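Local coordinates for alginate biosynthesis protein AlgX (Pseudomonas aeruginosa, PDB 4KNC) that takes part in O-acetylation of the exopolysaccharide alginate and protects the polymer from degradation as it crosses the periplasm, at residues Lys325-Arg330 with Leu348-Gly353. Sequence-based numbering, arbitrary orientation.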
loop_
_atom_site.group_PDB
_atom_site.type_symbol
_atom_site.label_atom_id
_atom_site.label_comp_id
_atom_site.label_asym_id
_atom_site.label_seq_id
_atom_site.Cartn_x
_atom_site.Cartn_y
_atom_site.Cartn_z
ATOM N N LYS A 325 21.990 -10.841 -16.859
ATOM C CA LYS A 325 22.229 -10.541 -18.266
ATOM C C LYS A 325 20.951 -10.423 -19.096
ATOM O O LYS A 325 20.064 -11.277 -19.033
ATOM C CB LYS A 325 23.173 -11.578 -18.884
ATOM N N THR A 326 20.880 -9.349 -19.876
ATOM C CA THR A 326 19.733 -9.076 -20.730
ATOM C C THR A 326 19.903 -9.738 -22.100
ATOM O O THR A 326 21.024 -9.898 -22.586
ATOM C CB THR A 326 19.537 -7.551 -20.929
ATOM O OG1 THR A 326 20.561 -7.036 -21.792
ATOM C CG2 THR A 326 19.578 -6.814 -19.587
ATOM N N VAL A 327 18.791 -10.130 -22.714
ATOM C CA VAL A 327 18.818 -10.598 -24.093
ATOM C C VAL A 327 18.699 -9.396 -25.024
ATOM O O VAL A 327 19.195 -9.417 -26.147
ATOM C CB VAL A 327 17.695 -11.616 -24.392
ATOM C CG1 VAL A 327 17.880 -12.879 -23.557
ATOM C CG2 VAL A 327 16.328 -10.991 -24.157
ATOM N N LEU A 328 18.055 -8.336 -24.540
ATOM C CA LEU A 328 17.943 -7.106 -25.305
ATOM C C LEU A 328 18.053 -5.916 -24.374
ATOM O O LEU A 328 17.601 -5.978 -23.223
ATOM C CB LEU A 328 16.612 -7.046 -26.060
ATOM C CG LEU A 328 16.382 -8.029 -27.216
ATOM C CD1 LEU A 328 14.979 -7.850 -27.785
ATOM C CD2 LEU A 328 17.438 -7.884 -28.320
ATOM N N SER A 329 18.636 -4.830 -24.883
ATOM C CA SER A 329 18.828 -3.616 -24.096
ATOM C C SER A 329 19.146 -2.431 -24.990
ATOM O O SER A 329 19.963 -2.541 -25.891
ATOM C CB SER A 329 19.962 -3.807 -23.089
ATOM O OG SER A 329 20.203 -2.608 -22.376
ATOM N N ARG A 330 18.518 -1.291 -24.730
ATOM C CA ARG A 330 18.716 -0.130 -25.591
ATOM C C ARG A 330 18.250 1.168 -24.931
ATOM O O ARG A 330 17.295 1.178 -24.144
ATOM C CB ARG A 330 17.973 -0.341 -26.914
ATOM C CG ARG A 330 18.213 0.722 -27.965
ATOM C CD ARG A 330 17.236 0.579 -29.121
ATOM N NE ARG A 330 17.401 1.642 -30.105
ATOM C CZ ARG A 330 16.458 2.027 -30.960
ATOM N NH1 ARG A 330 15.269 1.439 -30.947
ATOM N NH2 ARG A 330 16.703 3.006 -31.823
ATOM N N LEU A 348 15.097 -13.967 -31.784
ATOM C CA LEU A 348 15.560 -14.848 -30.719
ATOM C C LEU A 348 14.382 -15.450 -29.951
ATOM O O LEU A 348 13.287 -14.875 -29.937
ATOM C CB LEU A 348 16.475 -14.077 -29.759
ATOM C CG LEU A 348 17.908 -13.793 -30.217
ATOM C CD1 LEU A 348 18.356 -12.423 -29.740
ATOM C CD2 LEU A 348 18.849 -14.862 -29.695
ATOM N N PRO A 349 14.605 -16.618 -29.321
ATOM C CA PRO A 349 13.615 -17.275 -28.458
ATOM C C PRO A 349 13.358 -16.526 -27.146
ATOM O O PRO A 349 14.119 -16.649 -26.184
ATOM C CB PRO A 349 14.252 -18.636 -28.168
ATOM C CG PRO A 349 15.715 -18.439 -28.417
ATOM C CD PRO A 349 15.790 -17.466 -29.541
ATOM N N ILE A 350 12.277 -15.753 -27.123
ATOM C CA ILE A 350 11.847 -15.051 -25.927
ATOM C C ILE A 350 10.382 -15.373 -25.635
ATOM O O ILE A 350 9.482 -14.694 -26.126
ATOM C CB ILE A 350 12.001 -13.524 -26.083
ATOM C CG1 ILE A 350 13.426 -13.150 -26.511
ATOM C CG2 ILE A 350 11.617 -12.800 -24.791
ATOM C CD1 ILE A 350 13.638 -11.628 -26.671
ATOM N N ARG A 351 10.146 -16.417 -24.846
ATOM C CA ARG A 351 8.789 -16.786 -24.443
ATOM C C ARG A 351 8.233 -15.790 -23.414
ATOM O O ARG A 351 8.872 -15.518 -22.395
ATOM C CB ARG A 351 8.772 -18.207 -23.869
ATOM C CG ARG A 351 7.400 -18.867 -23.872
ATOM C CD ARG A 351 7.435 -20.227 -23.184
ATOM N NE ARG A 351 7.572 -20.091 -21.737
ATOM C CZ ARG A 351 6.547 -20.022 -20.893
ATOM N NH1 ARG A 351 5.304 -20.095 -21.350
ATOM N NH2 ARG A 351 6.765 -19.886 -19.591
ATOM N N SER A 352 7.038 -15.265 -23.681
ATOM C CA SER A 352 6.427 -14.241 -22.840
ATOM C C SER A 352 6.300 -14.629 -21.360
ATOM O O SER A 352 6.925 -14.012 -20.494
ATOM C CB SER A 352 5.055 -13.839 -23.384
ATOM O OG SER A 352 4.507 -12.757 -22.634
ATOM N N GLY A 353 5.504 -15.656 -21.077
ATOM C CA GLY A 353 5.195 -16.035 -19.709
ATOM C C GLY A 353 6.368 -16.512 -18.876
ATOM O O GLY A 353 6.188 -17.070 -17.793
#
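Val327, Leu328 and Ile350, the three side chains that touch, are all aliphatic; the aromatic residues beside them belong to neighbouring strands, the side chains of Val327 and Ile350 packing on Tyr355 and those of Leu328 and Ile350 on Phe412. Across the contact itself everything is methyl against methyl, and a single atom of the loop, Ile350 CD1, makes both approaches. The tighter one is to Val327, where CG2 stands 3.7 Å from Ile350 CD1, the two side chains running antiparallel past one another. Val327 chi1 (-64°) sets this CG2 between the backbone N and the carbonyl carbon. The other approach is looser: Leu328 CD1 lies 4.2 Å from Ile350 CD1, and the leucine side chain runs across the isoleucine at a slant. Ile350 gets this far because CG1 sits beside its backbone N (chi1 -53°) and CD1 then continues fully extended (chi2 180°), carrying the terminal methyl out toward the strand.

Two successive residues, Val327 and Leu328, can both point at the loop because the chain turns a corner at Val327, breaking the alternation of a regular strand. This is the carbohydrate-binding module, whose strands form two antiparallel sheets; strand 326-333 lies at the border of one, hydrogen-bonded through its backbone to Ile433, while residues 348-353 belong to the loop linking strand 338-343 of the other sheet to strand 355-361. Ile350 is buried, and its backbone is bonded to Phe412, so the loop is tied to the start of strand 412-418, with Ser352 paired to Gln410 just before it, while the Ile350 side chain reaches back to the edge strand. At the margin Leu348 also leans inward, but its CD1 stays 4.8 Å from Leu328 CD2.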